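Local coordinates for protein Trypsin/factor XIIA inhibitor (Zea mays, PDB 1BEA) that inhibits mammalian trypsin and specifically blocks activated Hageman factor (factor XIIa), acting as a monomeric, secreted cereal-type serine protease inhibitor, at residues Tyr23-Cys29 and Val90-Ala95; Ala53-Cys57 and Leu106-Ser110; Leu60-Met64 and Ala95-Val99. All coordinates share one frame; numbering follows the deposited sequence.

Overall arrangement
Interactions 1 and 3 are joined through A95, which closes helix 88-95 and belongs to both; their centres lie about 10 Å apart, and L98 CD2 packs on V24 CG2 at 4.0 Å. Interaction 3 is the central one, about 4 Å from the centre of the chain. Interaction 2 shares helix 56-65 with it, at about 11 Å between centres, and V99 O and L106 N, 2.9 Å apart, probably form a hydrogen bond between them. Interactions 1 and 2 lie on opposite sides of the chain's centre, their centres about 21 Å and their nearest atoms about 8 Å apart. In interaction 1 the side chain of Y23 is about 9 Å from that of L35 in the cleaved bond R34-L35.

Interaction 1. Residues Tyr23-Cys29 and Val90-Ala95; sequences YVTSRTC and VQRGFA
With CG anti to the backbone N in both residues (chi1 174° in F94), the two rings of F94 and Y23 are carried to an edge-to-face meeting between helices 18-29 and 88-95, part of the all-helical, disulfide-linked fold of the cereal trypsin/alpha-amylase inhibitors. The short helical segments approach to 9.1 Å between axes, their directions 122° apart. F94 is a knob in a hole made by Y23, V24, R27 and T28. Its edge is turned to the face of the Y23 ring, the planes 83° apart and the centroids separated by 5.5 Å; beyond this T-shaped pair, Y23 OH is hydrogen-bonded to E103. The extended chain of R27 brings CD over one face of F94, 4.0 Å from the ring centroid, a CH-pi contact close to the ring normal, while the guanidinium lies nearly parallel to the ring plane. V24 CG2 meets the ring obliquely. A second knob, Q91, sits among V24, T25, T28 and C29. Its aliphatic part crosses V24 at about a right angle, whereas NE2 at the amide end is hydrogen-bonded to the carbonyl of E81. T28 serves both knobs: CG2 packs on F94 CB, and OG1 approaches Q91 CG at 3.3 Å. The same hydroxyl donates to V24 O at 3.0 Å, reaching it from the face opposite T28 N, so that one carbonyl takes two bonds. An alanine here would lose CG2 and OG1, and is likely to leave V24 O without its second donor and open a gap beside Q91 CG and F94 CB. At the far end of the Q91 side chain, C29 SG, disulfide-bonded to C86, lies 3.8 Å from Q91 CD.

Interaction 2. Residues Ala53-Cys57 and Leu106-Ser110; sequences AYCRC and LATIS
R56 NH1 donates to A107 O at 2.9 Å, the one direct hydrogen bond between the segments. The acceptor lies near the guanidinium plane, the donor lies in the carbonyl plane, and the N-H...O angle is 148°. The chain of R56 is extended from CG to NE, which takes CD past A107 O and leaves NH1 turned back to it; A53 CA covers one face of the guanidinium and L106 CD2 the opposite one. Alongside, T108 CA approaches A53 O at 3.4 Å in a CA-H...O contact, and T108 CG2 packs against C57 SG at 3.7 Å. Farther along, I109 CB rests on Y54 CA. A water completes this first shell: it donates to A53 O at 3.2 Å and accepts from C57 N (3.2 Å) and I109 N (3.3 Å), tying the start of the helix to the loop.

The second shell fixes these groups. R56 NE bonds to I51 O and NH2 to A49 O, so three carbonyls share the guanidinium and limit its rotation. T108 OG1 is hydrogen-bonded to the carbonyls of V112 and E114, and C57 is disulfide-bonded to C115, part of the cystine framework of this inhibitor family. The contact thus joins the beginning of helix 56-65 to the loop that follows helix 88-95, with L106 packed against L48 and A49 at the end of helix 37-49.

Interaction 3. Residues Leu60-Met64 and Ala95-Val99; sequences LSILM and AATLV
L60 and M64, one turn apart on helix 56-65, both direct their side chains at the segment 95-99, but they meet it differently. L60 presents a forked end. Its CD1 branch touches V99 CG1 at 3.8 Å and lies at the same distance from A95 O, while CD2 faces L98 CD2 at 4.2 Å; the leucine crosses both L98 and V99 at a slant. M64 leaves the helix with CG anti to its carbonyl carbon (chi1 -71°), which sets the methylene beside A95 CB at 3.7 Å. The chain then bends at chi3 (61°), and the thioether with its methyl folds along A96: SD lies 4.0 Å from A96 CB, and CE is almost as close. The two alanines thus receive successive parts of one methionine.

The partner segment is the exit of helix 88-95, where A95 to L98 form a type I beta turn closed by L98 N donating to A95 O at 3.3 Å. In the four-helix fold of this inhibitor family, the contact packs that turn against helix 56-65 near the centre of the molecule. No hydrogen bond crosses between the segments, and the touching surfaces are mostly hydrocarbon and sulfur.

The turn points L98 toward L60, and the same leucine also packs on Y23 and V24 of helix 18-29 and on C44 and L48 of helix 37-49. On the helix side, M64 N donates to L60 O at 2.7 Å, the i to i+4 helix bond between the two contacting residues, and M64 also touches I118 in the C-terminal loop.

Interaction 1. Residues Tyr23-Cys29 and Val90-Ala95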
ATOM      1  N   TYR A  23      -4.998   4.136  -6.370  1.00 21.02           N
ATOM      2  CA  TYR A  23      -4.110   4.021  -7.517  1.00 24.65           C
ATOM      3  C   TYR A  23      -4.149   2.531  -7.949  1.00 22.97           C
ATOM      4  O   TYR A  23      -4.243   2.213  -9.123  1.00 26.11           O
ATOM      5  CB  TYR A  23      -2.700   4.454  -7.118  1.00 24.39           C
ATOM      6  CG  TYR A  23      -1.640   4.184  -8.161  1.00 28.40           C
ATOM      7  CD1 TYR A  23      -1.934   4.289  -9.519  1.00 31.08           C
ATOM      8  CD2 TYR A  23      -0.337   3.858  -7.796  1.00 27.39           C
ATOM      9  CE1 TYR A  23      -0.965   4.079 -10.483  1.00 34.33           C
ATOM     10  CE2 TYR A  23       0.648   3.645  -8.761  1.00 25.71           C
ATOM     11  CZ  TYR A  23       0.327   3.760 -10.103  1.00 34.46           C
ATOM     12  OH  TYR A  23       1.283   3.537 -11.086  1.00 39.95           O
ATOM     13  N   VAL A  24      -4.124   1.631  -6.984  1.00 22.27           N
ATOM     14  CA  VAL A  24      -4.164   0.224  -7.263  1.00 21.03           C
ATOM     15  C   VAL A  24      -5.488  -0.223  -7.865  1.00 25.93           C
ATOM     16  O   VAL A  24      -5.483  -1.055  -8.773  1.00 27.28           O
ATOM     17  CB  VAL A  24      -3.915  -0.600  -5.995  1.00 21.46           C
ATOM     18  CG1 VAL A  24      -4.307  -2.039  -6.214  1.00 17.80           C
ATOM     19  CG2 VAL A  24      -2.452  -0.524  -5.626  1.00 23.08           C
ATOM     20  N   THR A  25      -6.621   0.288  -7.378  1.00 17.84           N
ATOM     21  CA  THR A  25      -7.916  -0.136  -7.936  1.00 21.47           C
ATOM     22  C   THR A  25      -8.196   0.485  -9.319  1.00 28.45           C
ATOM     23  O   THR A  25      -8.986  -0.050 -10.143  1.00 26.73           O
ATOM     24  CB  THR A  25      -9.100   0.209  -7.009  1.00 20.12           C
ATOM     25  OG1 THR A  25      -9.120   1.615  -6.737  1.00 15.19           O
ATOM     26  CG2 THR A  25      -8.991  -0.531  -5.753  1.00 14.59           C
ATOM     27  N   SER A  26      -7.550   1.619  -9.567  1.00 22.96           N
ATOM     28  CA  SER A  26      -7.723   2.297 -10.819  1.00 29.53           C
ATOM     29  C   SER A  26      -7.261   1.344 -11.879  1.00 32.15           C
ATOM     30  O   SER A  26      -8.010   1.027 -12.807  1.00 36.38           O
ATOM     31  CB  SER A  26      -6.866   3.540 -10.852  1.00 28.94           C
ATOM     32  OG  SER A  26      -7.464   4.543 -10.066  1.00 34.59           O
ATOM     33  N   ARG A  27      -6.031   0.866 -11.697  1.00 32.25           N
ATOM     34  CA  ARG A  27      -5.393  -0.064 -12.630  1.00 29.43           C
ATOM     35  C   ARG A  27      -5.962  -1.477 -12.723  1.00 25.76           C
ATOM     36  O   ARG A  27      -6.269  -1.969 -13.795  1.00 31.64           O
ATOM     37  CB  ARG A  27      -3.901  -0.150 -12.332  1.00 30.69           C
ATOM     38  CG  ARG A  27      -3.173  -1.062 -13.293  1.00 38.67           C
ATOM     39  CD  ARG A  27      -1.725  -0.667 -13.433  1.00 44.91           C
ATOM     40  NE  ARG A  27      -0.938  -1.439 -14.413  1.00 51.82           N
ATOM     41  CZ  ARG A  27      -1.073  -2.737 -14.707  1.00 54.99           C
ATOM     42  NH1 ARG A  27      -1.987  -3.507 -14.126  1.00 55.35           N
ATOM     43  NH2 ARG A  27      -0.250  -3.289 -15.591  1.00 62.99           N
ATOM     44  N   THR A  28      -6.112  -2.153 -11.606  1.00 26.88           N
ATOM     45  CA  THR A  28      -6.606  -3.516 -11.658  1.00 27.89           C
ATOM     46  C   THR A  28      -8.113  -3.640 -11.797  1.00 29.32           C
ATOM     47  O   THR A  28      -8.597  -4.512 -12.518  1.00 26.01           O
ATOM     48  CB  THR A  28      -6.160  -4.257 -10.429  1.00 26.54           C
ATOM     49  OG1 THR A  28      -6.840  -3.717  -9.282  1.00 29.91           O
ATOM     50  CG2 THR A  28      -4.642  -4.096 -10.276  1.00 26.61           C
ATOM     51  N   CYS A  29      -8.850  -2.779 -11.112  1.00 22.38           N
ATOM     52  CA  CYS A  29     -10.282  -2.846 -11.202  1.00 25.49           C
ATOM     53  C   CYS A  29     -10.892  -1.837 -12.131  1.00 25.21           C
ATOM     54  O   CYS A  29     -12.068  -1.997 -12.475  1.00 27.10           O
ATOM     55  CB  CYS A  29     -10.929  -2.629  -9.855  1.00 19.64           C
ATOM     56  SG  CYS A  29     -10.242  -3.649  -8.553  1.00 31.23           S
ATOM     57  N   VAL A  90      -6.056 -10.049  -7.668  1.00 34.56           N
ATOM     58  CA  VAL A  90      -5.574  -9.263  -8.782  1.00 33.24           C
ATOM     59  C   VAL A  90      -4.947  -7.953  -8.331  1.00 31.55           C
ATOM     60  O   VAL A  90      -3.932  -7.533  -8.866  1.00 25.91           O
ATOM     61  CB  VAL A  90      -6.689  -8.921  -9.751  1.00 36.69           C
ATOM     62  CG1 VAL A  90      -6.079  -8.451 -11.059  1.00 36.06           C
ATOM     63  CG2 VAL A  90      -7.588 -10.142  -9.974  1.00 36.74           C
ATOM     64  N   GLN A  91      -5.555  -7.297  -7.347  1.00 28.61           N
ATOM     65  CA  GLN A  91      -5.031  -6.018  -6.883  1.00 27.13           C
ATOM     66  C   GLN A  91      -3.725  -6.171  -6.092  1.00 22.08           C
ATOM     67  O   GLN A  91      -2.840  -5.329  -6.179  1.00 20.93           O
ATOM     68  CB  GLN A  91      -6.100  -5.328  -6.044  1.00 30.40           C
ATOM     69  CG  GLN A  91      -7.506  -5.524  -6.541  1.00 23.24           C
ATOM     70  CD  GLN A  91      -8.492  -5.097  -5.492  1.00 27.14           C
ATOM     71  OE1 GLN A  91      -8.279  -4.096  -4.829  1.00 29.49           O
ATOM     72  NE2 GLN A  91      -9.567  -5.861  -5.316  1.00 28.15           N
ATOM     73  N   ARG A  92      -3.622  -7.260  -5.333  1.00 26.06           N
ATOM     74  CA  ARG A  92      -2.442  -7.604  -4.529  1.00 29.08           C
ATOM     75  C   ARG A  92      -1.155  -7.654  -5.355  1.00 29.75           C
ATOM     76  O   ARG A  92      -0.113  -7.064  -5.002  1.00 31.88           O
ATOM     77  CB  ARG A  92      -2.621  -8.984  -3.931  1.00 28.80           C
ATOM     78  CG  ARG A  92      -3.121  -9.022  -2.528  1.00 33.88           C
ATOM     79  CD  ARG A  92      -3.007 -10.435  -1.991  1.00 23.70           C
ATOM     80  NE  ARG A  92      -2.062 -10.558  -0.883  1.00 29.27           N
ATOM     81  CZ  ARG A  92      -0.813 -10.983  -0.992  1.00 23.52           C
ATOM     82  NH1 ARG A  92      -0.316 -11.322  -2.157  1.00 31.06           N
ATOM     83  NH2 ARG A  92      -0.070 -11.120   0.078  1.00 23.24           N
ATOM     84  N   GLY A  93      -1.220  -8.413  -6.443  1.00 33.47           N
ATOM     85  CA  GLY A  93      -0.070  -8.529  -7.313  1.00 28.07           C
ATOM     86  C   GLY A  93       0.460  -7.162  -7.685  1.00 28.21           C
ATOM     87  O   GLY A  93       1.639  -6.885  -7.562  1.00 29.56           O
ATOM     88  N   PHE A  94      -0.414  -6.267  -8.113  1.00 27.06           N
ATOM     89  CA  PHE A  94       0.070  -4.967  -8.503  1.00 24.17           C
ATOM     90  C   PHE A  94       0.526  -4.101  -7.347  1.00 22.87           C
ATOM     91  O   PHE A  94       1.445  -3.295  -7.506  1.00 25.43           O
ATOM     92  CB  PHE A  94      -0.995  -4.217  -9.272  1.00 25.36           C
ATOM     93  CG  PHE A  94      -0.609  -2.801  -9.574  1.00 29.79           C
ATOM     94  CD1 PHE A  94       0.494  -2.539 -10.395  1.00 22.11           C
ATOM     95  CD2 PHE A  94      -1.297  -1.728  -8.994  1.00 28.17           C
ATOM     96  CE1 PHE A  94       0.908  -1.236 -10.624  1.00 25.14           C
ATOM     97  CE2 PHE A  94      -0.893  -0.422  -9.218  1.00 21.71           C
ATOM     98  CZ  PHE A  94       0.209  -0.174 -10.030  1.00 25.76           C
ATOM     99  N   ALA A  95      -0.117  -4.249  -6.189  1.00 19.63           N
ATOM    100  CA  ALA A  95       0.247  -3.433  -5.023  1.00 24.21           C
ATOM    101  C   ALA A  95       1.651  -3.750  -4.540  1.00 26.10           C
ATOM    102  O   ALA A  95       2.347  -2.889  -4.020  1.00 28.80           O
ATOM    103  CB  ALA A  95      -0.736  -3.663  -3.877  1.00 18.96           C
TER

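Interaction 2. Residues Ala53-Cys57 and Leu106-Ser110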
ATOM      1  N   ALA A  53      11.860   4.545   5.779  1.00 28.45           N
ATOM      2  CA  ALA A  53      12.307   3.486   4.896  1.00 29.03           C
ATOM      3  C   ALA A  53      12.169   2.110   5.486  1.00 26.27           C
ATOM      4  O   ALA A  53      11.695   1.201   4.818  1.00 27.38           O
ATOM      5  CB  ALA A  53      13.744   3.730   4.489  1.00 32.20           C
ATOM      6  N   TYR A  54      12.565   1.935   6.742  1.00 26.14           N
ATOM      7  CA  TYR A  54      12.471   0.596   7.370  1.00 28.73           C
ATOM      8  C   TYR A  54      11.060  -0.004   7.483  1.00 30.17           C
ATOM      9  O   TYR A  54      10.914  -1.229   7.572  1.00 24.76           O
ATOM     10  CB  TYR A  54      13.144   0.560   8.759  1.00 31.84           C
ATOM     11  CG  TYR A  54      12.755   1.673   9.707  1.00 40.41           C
ATOM     12  CD1 TYR A  54      13.362   2.939   9.625  1.00 44.70           C
ATOM     13  CD2 TYR A  54      11.782   1.463  10.697  1.00 52.34           C
ATOM     14  CE1 TYR A  54      13.006   3.979  10.504  1.00 53.07           C
ATOM     15  CE2 TYR A  54      11.403   2.501  11.600  1.00 58.39           C
ATOM     16  CZ  TYR A  54      12.023   3.758  11.496  1.00 60.52           C
ATOM     17  OH  TYR A  54      11.662   4.786  12.369  1.00 65.88           O
ATOM     18  N   CYS A  55      10.038   0.851   7.479  1.00 28.13           N
ATOM     19  CA  CYS A  55       8.641   0.410   7.574  1.00 28.35           C
ATOM     20  C   CYS A  55       7.897   0.388   6.241  1.00 28.19           C
ATOM     21  O   CYS A  55       6.731   0.011   6.225  1.00 25.06           O
ATOM     22  CB  CYS A  55       7.830   1.341   8.484  1.00 30.34           C
ATOM     23  SG  CYS A  55       8.332   1.386  10.229  1.00 26.46           S
ATOM     24  N   ARG A  56       8.544   0.752   5.133  1.00 23.66           N
ATOM     25  CA  ARG A  56       7.833   0.822   3.874  1.00 19.24           C
ATOM     26  C   ARG A  56       7.200  -0.479   3.412  1.00 25.04           C
ATOM     27  O   ARG A  56       6.029  -0.494   3.020  1.00 29.86           O
ATOM     28  CB  ARG A  56       8.723   1.467   2.822  1.00 18.26           C
ATOM     29  CG  ARG A  56       8.657   2.983   2.925  1.00 21.62           C
ATOM     30  CD  ARG A  56       9.812   3.679   2.265  1.00 26.30           C
ATOM     31  NE  ARG A  56       9.968   5.097   2.641  1.00 23.16           N
ATOM     32  CZ  ARG A  56      11.041   5.824   2.331  1.00 25.81           C
ATOM     33  NH1 ARG A  56      12.023   5.265   1.659  1.00 19.58           N
ATOM     34  NH2 ARG A  56      11.145   7.089   2.697  1.00 17.85           N
ATOM     35  N   CYS A  57       7.911  -1.590   3.499  1.00 23.75           N
ATOM     36  CA  CYS A  57       7.327  -2.872   3.063  1.00 29.81           C
ATOM     37  C   CYS A  57       6.164  -3.307   3.962  1.00 28.42           C
ATOM     38  O   CYS A  57       5.186  -3.920   3.528  1.00 27.35           O
ATOM     39  CB  CYS A  57       8.394  -3.976   3.046  1.00 33.15           C
ATOM     40  SG  CYS A  57       9.748  -3.803   1.829  1.00 35.33           S
ATOM     41  N   LEU A 106      11.367   3.576  -4.287  1.00 32.88           N
ATOM     42  CA  LEU A 106      11.741   3.994  -2.946  1.00 33.69           C
ATOM     43  C   LEU A 106      12.499   2.895  -2.214  1.00 34.69           C
ATOM     44  O   LEU A 106      12.108   1.724  -2.247  1.00 32.16           O
ATOM     45  CB  LEU A 106      10.494   4.355  -2.150  1.00 30.12           C
ATOM     46  CG  LEU A 106       9.866   5.679  -2.553  1.00 24.81           C
ATOM     47  CD1 LEU A 106       8.395   5.685  -2.179  1.00 26.31           C
ATOM     48  CD2 LEU A 106      10.641   6.796  -1.876  1.00 20.14           C
ATOM     49  N   ALA A 107      13.575   3.298  -1.546  1.00 34.04           N
ATOM     50  CA  ALA A 107      14.405   2.376  -0.783  1.00 33.43           C
ATOM     51  C   ALA A 107      13.672   1.868   0.482  1.00 33.69           C
ATOM     52  O   ALA A 107      12.881   2.586   1.098  1.00 37.29           O
ATOM     53  CB  ALA A 107      15.738   3.087  -0.395  1.00 27.65           C
ATOM     54  N   THR A 108      13.944   0.631   0.868  1.00 33.27           N
ATOM     55  CA  THR A 108      13.343   0.074   2.050  1.00 29.87           C
ATOM     56  C   THR A 108      14.427  -0.258   3.073  1.00 27.12           C
ATOM     57  O   THR A 108      15.506   0.339   3.110  1.00 25.92           O
ATOM     58  CB  THR A 108      12.556  -1.192   1.697  1.00 32.96           C
ATOM     59  OG1 THR A 108      13.457  -2.216   1.232  1.00 30.40           O
ATOM     60  CG2 THR A 108      11.578  -0.871   0.621  1.00 32.19           C
ATOM     61  N   ILE A 109      14.129  -1.225   3.917  1.00 26.85           N
ATOM     62  CA  ILE A 109      15.055  -1.614   4.967  1.00 30.16           C
ATOM     63  C   ILE A 109      16.363  -2.167   4.401  1.00 30.80           C
ATOM     64  O   ILE A 109      17.413  -2.062   5.028  1.00 29.41           O
ATOM     65  CB  ILE A 109      14.401  -2.658   5.881  1.00 27.28           C
ATOM     66  CG1 ILE A 109      15.310  -2.967   7.053  1.00 31.84           C
ATOM     67  CG2 ILE A 109      14.115  -3.875   5.123  1.00 28.83           C
ATOM     68  CD1 ILE A 109      14.552  -3.509   8.209  1.00 37.00           C
ATOM     69  N   SER A 110      16.299  -2.741   3.211  1.00 25.35           N
ATOM     70  CA  SER A 110      17.493  -3.290   2.604  1.00 27.10           C
ATOM     71  C   SER A 110      18.252  -2.161   1.915  1.00 28.40           C
ATOM     72  O   SER A 110      19.377  -2.361   1.452  1.00 29.92           O
ATOM     73  CB  SER A 110      17.114  -4.344   1.562  1.00 26.24           C
ATOM     74  OG  SER A 110      16.697  -3.677   0.377  1.00 33.18           O
TER
HETATM   75  O   HOH W   1      10.969  -1.895   4.436  1.00 27.14           O

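Interaction 3. Residues Leu60-Met64 and Ala95-Val99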
ATOM      1  N   LEU A  60       3.116  -1.427   2.970  1.00 19.00           N
ATOM      2  CA  LEU A  60       2.605  -2.086   1.765  1.00 21.92           C
ATOM      3  C   LEU A  60       1.827  -3.332   2.147  1.00 23.06           C
ATOM      4  O   LEU A  60       0.683  -3.595   1.697  1.00 29.93           O
ATOM      5  CB  LEU A  60       3.765  -2.530   0.885  1.00 22.23           C
ATOM      6  CG  LEU A  60       4.237  -1.557  -0.162  1.00 24.63           C
ATOM      7  CD1 LEU A  60       4.950  -2.276  -1.318  1.00 31.30           C
ATOM      8  CD2 LEU A  60       3.024  -0.815  -0.640  1.00 29.68           C
ATOM      9  N   SER A  61       2.450  -4.136   2.986  1.00 19.70           N
ATOM     10  CA  SER A  61       1.797  -5.342   3.432  1.00 18.32           C
ATOM     11  C   SER A  61       0.467  -5.058   4.174  1.00 23.58           C
ATOM     12  O   SER A  61      -0.539  -5.747   4.005  1.00 19.68           O
ATOM     13  CB  SER A  61       2.752  -6.101   4.312  1.00 24.12           C
ATOM     14  OG  SER A  61       2.147  -7.286   4.777  1.00 31.55           O
ATOM     15  N   ILE A  62       0.440  -4.041   5.006  1.00 23.55           N
ATOM     16  CA  ILE A  62      -0.800  -3.761   5.705  1.00 22.23           C
ATOM     17  C   ILE A  62      -1.841  -3.362   4.666  1.00 19.97           C
ATOM     18  O   ILE A  62      -2.978  -3.777   4.713  1.00 25.71           O
ATOM     19  CB  ILE A  62      -0.551  -2.660   6.728  1.00 24.85           C
ATOM     20  CG1 ILE A  62       0.220  -3.284   7.898  1.00 20.21           C
ATOM     21  CG2 ILE A  62      -1.889  -1.986   7.150  1.00 24.48           C
ATOM     22  CD1 ILE A  62       0.688  -2.330   8.981  1.00 19.25           C
ATOM     23  N   LEU A  63      -1.431  -2.580   3.689  1.00 18.07           N
ATOM     24  CA  LEU A  63      -2.368  -2.184   2.683  1.00 18.24           C
ATOM     25  C   LEU A  63      -2.843  -3.393   1.899  1.00 20.28           C
ATOM     26  O   LEU A  63      -4.041  -3.512   1.641  1.00 21.28           O
ATOM     27  CB  LEU A  63      -1.745  -1.138   1.740  1.00 14.96           C
ATOM     28  CG  LEU A  63      -2.647  -0.804   0.548  1.00 24.45           C
ATOM     29  CD1 LEU A  63      -3.725   0.197   1.057  1.00 23.09           C
ATOM     30  CD2 LEU A  63      -1.860  -0.240  -0.677  1.00 14.67           C
ATOM     31  N   MET A  64      -1.957  -4.326   1.552  1.00 16.11           N
ATOM     32  CA  MET A  64      -2.410  -5.461   0.759  1.00 18.67           C
ATOM     33  C   MET A  64      -3.326  -6.405   1.531  1.00 24.26           C
ATOM     34  O   MET A  64      -4.449  -6.749   1.114  1.00 23.09           O
ATOM     35  CB  MET A  64      -1.228  -6.283   0.278  1.00 21.08           C
ATOM     36  CG  MET A  64      -0.360  -5.659  -0.783  1.00 20.79           C
ATOM     37  SD  MET A  64       1.320  -6.468  -0.925  1.00 31.83           S
ATOM     38  CE  MET A  64       0.860  -8.183  -1.379  1.00 20.46           C
ATOM     39  N   ALA A  95      -0.117  -4.249  -6.189  1.00 19.63           N
ATOM     40  CA  ALA A  95       0.247  -3.433  -5.023  1.00 24.21           C
ATOM     41  C   ALA A  95       1.651  -3.750  -4.540  1.00 26.10           C
ATOM     42  O   ALA A  95       2.347  -2.889  -4.020  1.00 28.80           O
ATOM     43  CB  ALA A  95      -0.736  -3.663  -3.877  1.00 18.96           C
ATOM     44  N   ALA A  96       2.066  -5.000  -4.703  1.00 28.92           N
ATOM     45  CA  ALA A  96       3.382  -5.386  -4.237  1.00 30.32           C
ATOM     46  C   ALA A  96       4.536  -4.703  -4.992  1.00 30.57           C
ATOM     47  O   ALA A  96       5.653  -4.662  -4.486  1.00 36.73           O
ATOM     48  CB  ALA A  96       3.499  -6.894  -4.299  1.00 31.82           C
ATOM     49  N   THR A  97       4.259  -4.116  -6.164  1.00 33.97           N
ATOM     50  CA  THR A  97       5.289  -3.455  -6.995  1.00 28.12           C
ATOM     51  C   THR A  97       5.453  -1.981  -6.742  1.00 26.28           C
ATOM     52  O   THR A  97       6.281  -1.313  -7.352  1.00 25.48           O
ATOM     53  CB  THR A  97       5.008  -3.586  -8.535  1.00 31.01           C
ATOM     54  OG1 THR A  97       4.199  -2.491  -8.974  1.00 30.33           O
ATOM     55  CG2 THR A  97       4.283  -4.870  -8.846  1.00 27.71           C
ATOM     56  N   LEU A  98       4.680  -1.456  -5.824  1.00 27.65           N
ATOM     57  CA  LEU A  98       4.751  -0.028  -5.633  1.00 28.07           C
ATOM     58  C   LEU A  98       6.139   0.521  -5.330  1.00 25.93           C
ATOM     59  O   LEU A  98       6.503   1.545  -5.903  1.00 24.63           O
ATOM     60  CB  LEU A  98       3.730   0.401  -4.573  1.00 31.99           C
ATOM     61  CG  LEU A  98       2.362   0.881  -5.097  1.00 32.11           C
ATOM     62  CD1 LEU A  98       2.163   0.650  -6.586  1.00 23.37           C
ATOM     63  CD2 LEU A  98       1.310   0.168  -4.312  1.00 28.29           C
ATOM     64  N   VAL A  99       6.922  -0.130  -4.454  1.00 26.30           N
ATOM     65  CA  VAL A  99       8.273   0.395  -4.143  1.00 30.28           C
ATOM     66  C   VAL A  99       9.264   0.369  -5.313  1.00 33.42           C
ATOM     67  O   VAL A  99      10.241   1.138  -5.358  1.00 34.06           O
ATOM     68  CB  VAL A  99       8.968  -0.374  -2.984  1.00 31.93           C
ATOM     69  CG1 VAL A  99       8.128  -0.302  -1.751  1.00 28.57           C
ATOM     70  CG2 VAL A  99       9.229  -1.826  -3.382  1.00 27.04           C
TER